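Local structure of aldehyde dehydrogenase family protein (Pseudomonas syringae pv. tomato, 6X9L) at residues A[54-59]-A[220-225]; A[153-158]-A[229-234]; A[178-183]-A[209-214]. The protein oxidises long-chain aliphatic aldehydes such as octanal, probably to the corresponding carboxylic acids, with NAD+ as the electron acceptor. The protein carries 1 engineered substitution. One frame throughout, in Å; residues are numbered along the deposited sequence.

Contact 1: A[54-59]-A[220-225]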
loop_
_atom_site.group_PDB
_atom_site.type_symbol
_atom_site.label_atom_id
_atom_site.label_comp_id
_atom_site.label_asym_id
_atom_site.label_seq_id
_atom_site.Cartn_x
_atom_site.Cartn_y
_atom_site.Cartn_z
ATOM N N ALA A 54 -9.861 12.854 -22.202
ATOM C CA ALA A 54 -11.189 13.449 -22.040
ATOM C C ALA A 54 -12.256 12.390 -21.774
ATOM O O ALA A 54 -13.205 12.627 -21.012
ATOM C CB ALA A 54 -11.551 14.265 -23.282
ATOM N N ASP A 55 -12.142 11.229 -22.419
ATOM C CA ASP A 55 -13.055 10.132 -22.124
ATOM C C ASP A 55 -12.883 9.634 -20.690
ATOM O O ASP A 55 -13.870 9.393 -19.985
ATOM C CB ASP A 55 -12.830 9.004 -23.123
ATOM C CG ASP A 55 -13.152 9.422 -24.528
ATOM O OD1 ASP A 55 -14.327 9.770 -24.761
ATOM O OD2 ASP A 55 -12.243 9.423 -25.393
ATOM N N VAL A 56 -11.636 9.472 -20.244
ATOM C CA VAL A 56 -11.384 9.082 -18.864
ATOM C C VAL A 56 -11.942 10.127 -17.906
ATOM O O VAL A 56 -12.380 9.792 -16.802
ATOM C CB VAL A 56 -9.874 8.850 -18.657
ATOM C CG1 VAL A 56 -9.511 8.859 -17.185
ATOM C CG2 VAL A 56 -9.441 7.543 -19.282
ATOM N N ASP A 57 -11.955 11.399 -18.310
ATOM C CA ASP A 57 -12.614 12.436 -17.515
ATOM C C ASP A 57 -14.118 12.183 -17.382
ATOM O O ASP A 57 -14.671 12.235 -16.277
ATOM C CB ASP A 57 -12.369 13.804 -18.139
ATOM C CG ASP A 57 -11.041 14.381 -17.757
ATOM O OD1 ASP A 57 -10.370 13.777 -16.899
ATOM O OD2 ASP A 57 -10.667 15.439 -18.308
ATOM N N ARG A 58 -14.807 11.936 -18.499
ATOM C CA ARG A 58 -16.243 11.682 -18.405
ATOM C C ARG A 58 -16.520 10.497 -17.497
ATOM O O ARG A 58 -17.477 10.500 -16.715
ATOM C CB ARG A 58 -16.833 11.431 -19.790
ATOM C CG ARG A 58 -16.596 12.546 -20.782
ATOM C CD ARG A 58 -17.317 12.275 -22.092
ATOM N NE ARG A 58 -18.769 12.229 -21.915
ATOM C CZ ARG A 58 -19.533 11.190 -22.239
ATOM N NH1 ARG A 58 -18.987 10.103 -22.773
ATOM N NH2 ARG A 58 -20.847 11.249 -22.042
ATOM N N ALA A 59 -15.678 9.479 -17.572
ATOM C CA ALA A 59 -15.918 8.288 -16.777
ATOM C C ALA A 59 -15.683 8.561 -15.294
ATOM O O ALA A 59 -16.509 8.182 -14.451
ATOM C CB ALA A 59 -15.053 7.137 -17.285
ATOM N N GLY A 220 -2.576 5.933 -18.344
ATOM C CA GLY A 220 -1.820 7.056 -17.818
ATOM C C GLY A 220 -2.724 8.142 -17.266
ATOM O O GLY A 220 -2.479 8.679 -16.174
ATOM N N ALA A 221 -3.781 8.478 -18.016
ATOM C CA ALA A 221 -4.768 9.436 -17.542
ATOM C C ALA A 221 -5.344 9.012 -16.199
ATOM O O ALA A 221 -5.513 9.847 -15.304
ATOM C CB ALA A 221 -5.879 9.605 -18.574
ATOM N N MET A 222 -5.658 7.725 -16.041
ATOM C CA MET A 222 -6.228 7.251 -14.782
ATOM C C MET A 222 -5.226 7.395 -13.641
ATOM O O MET A 222 -5.553 7.928 -12.570
ATOM C CB MET A 222 -6.680 5.791 -14.918
ATOM C CG MET A 222 -8.010 5.603 -15.644
ATOM S SD MET A 222 -8.097 4.022 -16.516
ATOM C CE MET A 222 -8.962 2.939 -15.398
ATOM N N ALA A 223 -3.983 6.942 -13.866
ATOM C CA ALA A 223 -2.974 6.971 -12.810
ATOM C C ALA A 223 -2.748 8.383 -12.294
ATOM O O ALA A 223 -2.445 8.573 -11.107
ATOM C CB ALA A 223 -1.661 6.365 -13.315
ATOM N N ALA A 224 -2.918 9.382 -13.160
ATOM C CA ALA A 224 -2.655 10.770 -12.816
ATOM C C ALA A 224 -3.898 11.567 -12.454
ATOM O O ALA A 224 -3.779 12.754 -12.137
ATOM C CB ALA A 224 -1.942 11.474 -13.973
ATOM N N HIS A 225 -5.073 10.973 -12.482
ATOM C CA HIS A 225 -6.272 11.785 -12.368
ATOM C C HIS A 225 -6.420 12.326 -10.949
ATOM O O HIS A 225 -6.299 11.570 -9.978
ATOM C CB HIS A 225 -7.505 10.993 -12.768
ATOM C CG HIS A 225 -8.684 11.856 -13.091
ATOM N ND1 HIS A 225 -9.357 12.576 -12.129
ATOM C CD2 HIS A 225 -9.307 12.120 -14.266
ATOM C CE1 HIS A 225 -10.340 13.255 -12.695
ATOM N NE2 HIS A 225 -10.335 12.993 -13.992
#
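V56 points from helix 53-71 toward helix 215-224, where its CG1 methyl meets two partners at once: A221 CB at 4.0 Å and M222 CG at 3.9 Å. The valine sets this branch anti to its own backbone N (chi1 163°), and the side chains of V56 and M222 then cross at about a right angle, methyl against methylene. A221 also suits its place because a single methyl lets the helices approach closely at this point; it also touches A53, on the same helix as V56. M222 bends at chi3, and its end reaches V180 and K182 of strand 178-182.

Nearer the solvent the contact turns polar. D57 OD1 approaches the edge of the H225 ring, near its plane, and accepts a weak hydrogen bond from H225 NE2 at 3.0 Å, bent to 122° at the hydrogen. Carboxylate and imidazole planes stand 88° apart. The other ring nitrogen, H225 ND1, accepts from D227 N, which helps hold the ring and is consistent with NE2 acting as donor. K252 NZ donates hydrogen bonds to the backbone O atoms of M222 and H225. Apolar side chains inside and a polar pair at the rim join two helices that lie over one face of the sheet, in the Rossmann-like NAD-binding domain of aldehyde dehydrogenases.

Contact 2: A[153-158]-A[229-234]. With NAD (nicotinamide-adenine-dinucleotide), chain D.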
loop_
_atom_site.group_PDB
_atom_site.type_symbol
_atom_site.label_atom_id
_atom_site.label_comp_id
_atom_site.label_asym_id
_atom_site.label_seq_id
_atom_site.Cartn_x
_atom_site.Cartn_y
_atom_site.Cartn_z
ATOM N N ALA A 153 -9.570 3.249 -10.128
ATOM C CA ALA A 153 -9.138 2.908 -11.480
ATOM C C ALA A 153 -8.674 1.458 -11.523
ATOM O O ALA A 153 -7.809 1.057 -10.738
ATOM C CB ALA A 153 -8.004 3.822 -11.949
ATOM N N LEU A 154 -9.238 0.678 -12.440
ATOM C CA LEU A 154 -8.877 -0.725 -12.596
ATOM C C LEU A 154 -8.310 -0.960 -13.988
ATOM O O LEU A 154 -8.951 -0.622 -14.994
ATOM C CB LEU A 154 -10.084 -1.628 -12.366
ATOM C CG LEU A 154 -10.965 -1.185 -11.197
ATOM C CD1 LEU A 154 -12.250 -2.049 -11.145
ATOM C CD2 LEU A 154 -10.192 -1.198 -9.864
ATOM N N ILE A 155 -7.121 -1.552 -14.042
ATOM C CA ILE A 155 -6.450 -1.879 -15.291
ATOM C C ILE A 155 -6.125 -3.375 -15.273
ATOM O O ILE A 155 -5.540 -3.880 -14.302
ATOM C CB ILE A 155 -5.180 -1.028 -15.482
ATOM C CG1 ILE A 155 -5.527 0.461 -15.428
ATOM C CG2 ILE A 155 -4.505 -1.345 -16.780
ATOM C CD1 ILE A 155 -4.305 1.340 -15.454
ATOM N N THR A 156 -6.500 -4.079 -16.337
ATOM C CA THR A 156 -6.409 -5.528 -16.368
ATOM C C THR A 156 -5.703 -6.044 -17.617
ATOM O O THR A 156 -5.656 -5.368 -18.655
ATOM C CB THR A 156 -7.812 -6.149 -16.257
ATOM O OG1 THR A 156 -8.696 -5.509 -17.178
ATOM C CG2 THR A 156 -8.346 -5.989 -14.832
ATOM N N PRO A 157 -5.127 -7.272 -17.537
ATOM C CA PRO A 157 -4.381 -7.843 -18.668
ATOM C C PRO A 157 -5.266 -8.725 -19.535
ATOM O O PRO A 157 -6.476 -8.809 -19.310
ATOM C CB PRO A 157 -3.305 -8.661 -17.959
ATOM C CG PRO A 157 -4.109 -9.243 -16.776
ATOM C CD PRO A 157 -5.119 -8.182 -16.376
ATOM N N TRP A 158 -4.676 -9.435 -20.502
ATOM C CA TRP A 158 -5.472 -10.183 -21.473
ATOM C C TRP A 158 -5.495 -11.695 -21.253
ATOM O O TRP A 158 -6.239 -12.390 -21.959
ATOM C CB TRP A 158 -4.956 -9.903 -22.883
ATOM C CG TRP A 158 -3.460 -10.037 -22.982
ATOM C CD1 TRP A 158 -2.551 -9.017 -23.108
ATOM C CD2 TRP A 158 -2.697 -11.252 -22.978
ATOM N NE1 TRP A 158 -1.290 -9.524 -23.176
ATOM C CE2 TRP A 158 -1.348 -10.894 -23.102
ATOM C CE3 TRP A 158 -3.027 -12.605 -22.889
ATOM C CZ2 TRP A 158 -0.319 -11.852 -23.131
ATOM C CZ3 TRP A 158 -2.003 -13.545 -22.912
ATOM C CH2 TRP A 158 -0.679 -13.171 -23.032
ATOM N N ASP A 229 -9.215 8.014 -6.277
ATOM C CA ASP A 229 -8.682 7.814 -4.941
ATOM C C ASP A 229 -7.776 6.611 -4.852
ATOM O O ASP A 229 -6.981 6.520 -3.914
ATOM C CB ASP A 229 -9.834 7.652 -3.954
ATOM C CG ASP A 229 -10.820 8.783 -4.052
ATOM O OD1 ASP A 229 -10.379 9.933 -3.847
ATOM O OD2 ASP A 229 -12.011 8.531 -4.367
ATOM N N MET A 230 -7.887 5.693 -5.804
ATOM C CA MET A 230 -7.134 4.460 -5.769
ATOM C C MET A 230 -7.040 3.927 -7.186
ATOM O O MET A 230 -7.937 4.156 -7.998
ATOM C CB MET A 230 -7.783 3.417 -4.864
ATOM C CG MET A 230 -7.388 2.008 -5.242
ATOM S SD MET A 230 -8.113 0.772 -4.187
ATOM C CE MET A 230 -7.601 -0.682 -5.095
ATOM N N ILE A 231 -5.939 3.230 -7.472
ATOM C CA ILE A 231 -5.731 2.551 -8.743
ATOM C C ILE A 231 -5.179 1.152 -8.461
ATOM O O ILE A 231 -4.304 0.968 -7.605
ATOM C CB ILE A 231 -4.793 3.335 -9.702
ATOM C CG1 ILE A 231 -4.733 2.636 -11.066
ATOM C CG2 ILE A 231 -3.373 3.450 -9.141
ATOM C CD1 ILE A 231 -4.353 3.552 -12.219
ATOM N N SER A 232 -5.730 0.166 -9.161
ATOM C CA SER A 232 -5.316 -1.223 -9.052
ATOM C C SER A 232 -4.972 -1.725 -10.449
ATOM O O SER A 232 -5.774 -1.582 -11.382
ATOM C CB SER A 232 -6.418 -2.094 -8.424
ATOM O OG SER A 232 -5.980 -3.435 -8.300
ATOM N N ILE A 233 -3.782 -2.288 -10.600
ATOM C CA ILE A 233 -3.317 -2.751 -11.895
ATOM C C ILE A 233 -2.782 -4.167 -11.762
ATOM O O ILE A 233 -1.987 -4.463 -10.859
ATOM C CB ILE A 233 -2.230 -1.843 -12.504
ATOM C CG1 ILE A 233 -1.755 -2.464 -13.823
ATOM C CG2 ILE A 233 -1.069 -1.630 -11.515
ATOM C CD1 ILE A 233 -1.008 -1.526 -14.748
ATOM N N THR A 234 -3.230 -5.030 -12.673
ATOM C CA THR A 234 -2.676 -6.349 -12.930
ATOM C C THR A 234 -2.025 -6.325 -14.312
ATOM O O THR A 234 -2.720 -6.198 -15.326
ATOM C CB THR A 234 -3.780 -7.390 -12.852
ATOM O OG1 THR A 234 -4.292 -7.405 -11.510
ATOM C CG2 THR A 234 -3.261 -8.761 -13.257
HETATM P PA NAD D . 1.020 -5.138 -19.488
HETATM O O1A NAD D . 1.798 -4.760 -18.277
HETATM O O2A NAD D . 1.744 -4.895 -20.755
HETATM O O5B NAD D . -0.419 -4.398 -19.512
HETATM C C5B NAD D . -1.336 -4.542 -18.443
HETATM C C4B NAD D . -2.392 -3.429 -18.500
HETATM O O4B NAD D . -1.749 -2.180 -18.347
HETATM C C3B NAD D . -3.114 -3.347 -19.838
HETATM O O3B NAD D . -4.463 -2.975 -19.587
HETATM C C2B NAD D . -2.402 -2.228 -20.578
HETATM O O2B NAD D . -3.235 -1.549 -21.494
HETATM C C1B NAD D . -2.080 -1.316 -19.428
HETATM N N9A NAD D . -0.900 -0.487 -19.633
HETATM C C8A NAD D . 0.211 -0.736 -20.411
HETATM N N7A NAD D . 1.069 0.296 -20.225
HETATM C C5A NAD D . 0.519 1.176 -19.355
HETATM C C6A NAD D . 0.957 2.379 -18.823
HETATM N N6A NAD D . 2.206 2.789 -19.041
HETATM N N1A NAD D . 0.150 3.044 -17.923
HETATM C C2A NAD D . -1.072 2.531 -17.556
HETATM N N3A NAD D . -1.507 1.334 -18.084
HETATM C C4A NAD D . -0.716 0.684 -18.970
HETATM O O3 NAD D . 0.511 -6.652 -19.285
HETATM P PN NAD D . 0.902 -7.970 -20.120
HETATM O O1N NAD D . 2.353 -8.238 -19.969
HETATM O O2N NAD D . 0.312 -7.895 -21.467
HETATM O O5D NAD D . 0.036 -8.956 -19.147
HETATM C C5D NAD D . 0.629 -10.129 -18.648
HETATM C C4D NAD D . 1.369 -9.792 -17.351
HETATM O O4D NAD D . 0.437 -9.630 -16.296
HETATM C C3D NAD D . 2.291 -10.927 -16.948
HETATM O O3D NAD D . 3.434 -10.387 -16.334
HETATM C C2D NAD D . 1.487 -11.628 -15.884
HETATM O O2D NAD D . 2.295 -12.362 -14.989
HETATM C C1D NAD D . 0.797 -10.449 -15.203
HETATM N N1N NAD D . -0.327 -10.976 -14.420
HETATM C C2N NAD D . -0.285 -10.907 -13.055
HETATM C C3N NAD D . -1.316 -11.447 -12.298
HETATM C C7N NAD D . -1.307 -11.413 -10.801
HETATM O O7N NAD D . -2.523 -11.699 -10.157
HETATM N N7N NAD D . -0.197 -11.142 -10.109
HETATM C C4N NAD D . -2.388 -12.064 -12.932
HETATM C C5N NAD D . -2.413 -12.137 -14.317
HETATM C C6N NAD D . -1.367 -11.597 -15.056
#
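A153 and I155 pair with strand 230-234 in parallel register, at the heart of the Rossmann-like sheet that carries NAD. Four main-chain bonds zip the two together: A153 N to M230 O (2.8 Å), S232 N to A153 O, I155 N to S232 O and T234 N to I155 O. The pairing stops at P157, whose ring nitrogen has no hydrogen to offer T234 O; instead its CG packs on T234 CG2 at 3.7 Å. Just past the strand end, T156 O accepts from the adenosine ribose hydroxyl NAD O3B (2.8 Å), while W158 NE1 gives a weak bond to the phosphate oxygen NAD O2N.

Beta-branched isoleucines suit the strands and make one oily face: A153 CB lies against I231 CG1, I155 CD1 against I231 CD1, and I155 CG2 against I233 CD1. I155 and I233 also lie against the adenosine part of NAD. The opposite face holds L154 and S232 beneath helix 161-174, whose K168 NZ bonds both S232 OG and T234 OG1. Threonine thus serves two partners: with OG1 anti to the carbonyl carbon (chi1 -64°) and bound to K168, CG2 is anti to the backbone N and reaches the nicotinamide, 3.4 Å from NAD C4N.

Contact 3: A[178-183]-A[209-214]. With NAD (nicotinamide-adenine-dinucleotide), chain D.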
loop_
_atom_site.group_PDB
_atom_site.type_symbol
_atom_site.label_atom_id
_atom_site.label_comp_id
_atom_site.label_asym_id
_atom_site.label_seq_id
_atom_site.Cartn_x
_atom_site.Cartn_y
_atom_site.Cartn_z
ATOM N N THR A 178 -16.858 3.044 -6.333
ATOM C CA THR A 178 -17.283 3.313 -7.690
ATOM C C THR A 178 -16.043 3.194 -8.570
ATOM O O THR A 178 -14.930 3.464 -8.121
ATOM C CB THR A 178 -17.950 4.687 -7.726
ATOM O OG1 THR A 178 -19.215 4.578 -8.383
ATOM C CG2 THR A 178 -17.068 5.738 -8.346
ATOM N N VAL A 179 -16.213 2.727 -9.802
ATOM C CA VAL A 179 -15.101 2.114 -10.514
ATOM C C VAL A 179 -15.110 2.496 -11.994
ATOM O O VAL A 179 -16.169 2.543 -12.635
ATOM C CB VAL A 179 -15.157 0.586 -10.334
ATOM C CG1 VAL A 179 -15.392 -0.120 -11.658
ATOM C CG2 VAL A 179 -13.908 0.110 -9.641
ATOM N N VAL A 180 -13.917 2.769 -12.538
ATOM C CA VAL A 180 -13.711 2.944 -13.980
ATOM C C VAL A 180 -12.624 1.969 -14.427
ATOM O O VAL A 180 -11.507 1.981 -13.889
ATOM C CB VAL A 180 -13.329 4.380 -14.349
ATOM C CG1 VAL A 180 -12.064 4.749 -13.683
ATOM C CG2 VAL A 180 -13.119 4.473 -15.829
ATOM N N LEU A 181 -12.953 1.125 -15.407
ATOM C CA LEU A 181 -12.127 -0.005 -15.810
ATOM C C LEU A 181 -11.566 0.233 -17.204
ATOM O O LEU A 181 -12.313 0.583 -18.125
ATOM C CB LEU A 181 -12.943 -1.307 -15.802
ATOM C CG LEU A 181 -12.396 -2.490 -16.622
ATOM C CD1 LEU A 181 -11.070 -2.992 -16.035
ATOM C CD2 LEU A 181 -13.402 -3.632 -16.715
ATOM N N LYS A 182 -10.256 0.039 -17.359
ATOM C CA LYS A 182 -9.667 -0.048 -18.689
ATOM C C LYS A 182 -9.246 -1.488 -18.934
ATOM O O LYS A 182 -8.253 -1.942 -18.343
ATOM C CB LYS A 182 -8.465 0.886 -18.841
ATOM C CG LYS A 182 -8.050 1.058 -20.311
ATOM C CD LYS A 182 -6.565 1.341 -20.506
ATOM C CE LYS A 182 -5.745 0.054 -20.518
ATOM N NZ LYS A 182 -6.174 -0.872 -21.603
ATOM N N PRO A 183 -9.961 -2.250 -19.762
ATOM C CA PRO A 183 -9.528 -3.621 -20.061
ATOM C C PRO A 183 -8.292 -3.590 -20.932
ATOM O O PRO A 183 -7.907 -2.563 -21.486
ATOM C CB PRO A 183 -10.707 -4.242 -20.822
ATOM C CG PRO A 183 -11.829 -3.224 -20.749
ATOM C CD PRO A 183 -11.181 -1.881 -20.498
ATOM N N ASN A 209 -17.810 1.782 -14.906
ATOM C CA ASN A 209 -17.568 2.482 -16.157
ATOM C C ASN A 209 -16.439 1.810 -16.920
ATOM O O ASN A 209 -15.429 1.422 -16.330
ATOM C CB ASN A 209 -17.251 3.939 -15.893
ATOM C CG ASN A 209 -18.386 4.645 -15.188
ATOM O OD1 ASN A 209 -19.378 4.995 -15.803
ATOM N ND2 ASN A 209 -18.247 4.843 -13.890
ATOM N N LEU A 210 -16.628 1.672 -18.237
ATOM C CA LEU A 210 -15.692 0.988 -19.121
ATOM C C LEU A 210 -15.143 1.950 -20.178
ATOM O O LEU A 210 -15.911 2.596 -20.907
ATOM C CB LEU A 210 -16.382 -0.195 -19.793
ATOM C CG LEU A 210 -15.464 -1.207 -20.461
ATOM C CD1 LEU A 210 -16.178 -2.517 -20.531
ATOM C CD2 LEU A 210 -15.120 -0.736 -21.844
ATOM N N VAL A 211 -13.818 2.051 -20.265
ATOM C CA VAL A 211 -13.181 2.799 -21.340
ATOM C C VAL A 211 -12.096 1.925 -21.952
ATOM O O VAL A 211 -11.274 1.339 -21.238
ATOM C CB VAL A 211 -12.582 4.142 -20.867
ATOM C CG1 VAL A 211 -11.992 4.890 -22.048
ATOM C CG2 VAL A 211 -13.631 4.997 -20.163
ATOM N N ASN A 212 -12.088 1.838 -23.273
ATOM C CA ASN A 212 -11.054 1.110 -23.984
ATOM C C ASN A 212 -9.946 2.065 -24.410
ATOM O O ASN A 212 -10.158 3.272 -24.560
ATOM C CB ASN A 212 -11.645 0.398 -25.197
ATOM C CG ASN A 212 -12.417 -0.835 -24.817
ATOM O OD1 ASN A 212 -11.992 -1.597 -23.944
ATOM N ND2 ASN A 212 -13.564 -1.046 -25.467
ATOM N N GLY A 213 -8.759 1.509 -24.587
ATOM C CA GLY A 213 -7.659 2.270 -25.151
ATOM C C GLY A 213 -6.318 1.723 -24.704
ATOM O O GLY A 213 -6.222 0.695 -24.034
ATOM N N SER A 214 -5.273 2.445 -25.098
ATOM C CA SER A 214 -3.922 2.016 -24.788
ATOM C C SER A 214 -3.625 2.230 -23.309
ATOM O O SER A 214 -4.230 3.080 -22.642
ATOM C CB SER A 214 -2.913 2.779 -25.637
ATOM O OG SER A 214 -2.695 4.075 -25.095
HETATM P PA NAD D . 1.020 -5.138 -19.488
HETATM O O1A NAD D . 1.798 -4.760 -18.277
HETATM O O2A NAD D . 1.744 -4.895 -20.755
HETATM O O5B NAD D . -0.419 -4.398 -19.512
HETATM C C5B NAD D . -1.336 -4.542 -18.443
HETATM C C4B NAD D . -2.392 -3.429 -18.500
HETATM O O4B NAD D . -1.749 -2.180 -18.347
HETATM C C3B NAD D . -3.114 -3.347 -19.838
HETATM O O3B NAD D . -4.463 -2.975 -19.587
HETATM C C2B NAD D . -2.402 -2.228 -20.578
HETATM O O2B NAD D . -3.235 -1.549 -21.494
HETATM C C1B NAD D . -2.080 -1.316 -19.428
HETATM N N9A NAD D . -0.900 -0.487 -19.633
HETATM C C8A NAD D . 0.211 -0.736 -20.411
HETATM N N7A NAD D . 1.069 0.296 -20.225
HETATM C C5A NAD D . 0.519 1.176 -19.355
HETATM C C6A NAD D . 0.957 2.379 -18.823
HETATM N N6A NAD D . 2.206 2.789 -19.041
HETATM N N1A NAD D . 0.150 3.044 -17.923
HETATM C C2A NAD D . -1.072 2.531 -17.556
HETATM N N3A NAD D . -1.507 1.334 -18.084
HETATM C C4A NAD D . -0.716 0.684 -18.970
HETATM O O3 NAD D . 0.511 -6.652 -19.285
HETATM P PN NAD D . 0.902 -7.970 -20.120
HETATM O O1N NAD D . 2.353 -8.238 -19.969
HETATM O O2N NAD D . 0.312 -7.895 -21.467
HETATM O O5D NAD D . 0.036 -8.956 -19.147
HETATM C C5D NAD D . 0.629 -10.129 -18.648
HETATM C C4D NAD D . 1.369 -9.792 -17.351
HETATM O O4D NAD D . 0.437 -9.630 -16.296
HETATM C C3D NAD D . 2.291 -10.927 -16.948
HETATM O O3D NAD D . 3.434 -10.387 -16.334
HETATM C C2D NAD D . 1.487 -11.628 -15.884
HETATM O O2D NAD D . 2.295 -12.362 -14.989
HETATM C C1D NAD D . 0.797 -10.449 -15.203
HETATM N N1N NAD D . -0.327 -10.976 -14.420
HETATM C C2N NAD D . -0.285 -10.907 -13.055
HETATM C C3N NAD D . -1.316 -11.447 -12.298
HETATM C C7N NAD D . -1.307 -11.413 -10.801
HETATM O O7N NAD D . -2.523 -11.699 -10.157
HETATM N N7N NAD D . -0.197 -11.142 -10.109
HETATM C C4N NAD D . -2.388 -12.064 -12.932
HETATM C C5N NAD D . -2.413 -12.137 -14.317
HETATM C C6N NAD D . -1.367 -11.597 -15.056
HETATM O O HOH W 1 -9.274 -1.585 -23.630
#
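K182 and G213 are joined by a hydrogen bond from K182 NZ to G213 O (2.9 Å), just where the two parallel strands of a beta-alpha-beta unit, 178-182 and 208-210, run out toward the coenzyme. The lysine chain leaves the strand with CG anti to the backbone N (chi1 -166°), then bends at chi3 and chi4, which brings its ammonium group to the oxygen end of the G213 carbonyl, tilted 24° from its plane, and also to the adenosine ribose. There it gives weak bonds to NAD O2B (3.0 Å) and NAD O3B. A long, weak ion pair links K182 to E185, which binds NAD as well. G213 adopts a backbone shape (phi 154°) that would force a side chain against the preceding carbonyl, so glycine fits. Beside it a water donates to P183 O and to N212 OD1, the latter at 2.7 Å, and accepts from G213 N, tying the two strand exits together.

Behind this site run the strand bonds proper. L181 N bonds N209 O (2.7 Å), and V211 N bonds L181 O in a nearly straight line. V179 O receives N209 N and, more weakly, N209 ND2; the buried amide is further satisfied because its OD1 accepts from D22 N and its ND2 also donates to G206 O. Asparagine suits this end of the pairing, having a donor and an acceptor to spend on loops.

Outward from the backbone, V180 and V211 pack against A59 of helix 53-71 and against M222 and V218 of helix 215-224, whereas L210 and P183 lie under A191 of helix 188-201, the crossover helix. On that side the proline ring meets the leucine at about a right angle, with P183 CG 4.2 Å from L210 CG.

Overall arrangement
Contacts 2 and 3 are buried pairings of neighbouring strands in one sheet, joined by probable bonds between L154 of 143-155 and both V180 and K182 of 178-182; contact 3 is nested in the chain loop closed by contact 2. Contact 1 is partly buried and farther from the chain's centre. M222 links all three, its end also meeting A153. Chemistry follows place: every cross-strand bond of contact 2 is main chain, contact 3 adds K182 NZ, N209 ND2 and a bridging water, and contact 1 relies on apolar side chains and one weak rim bond. Both strand pairs touch NAD, contact 2 reaching adenine, adenosine ribose, phosphate and nicotinamide, contact 3 the adenosine ribose hydroxyls.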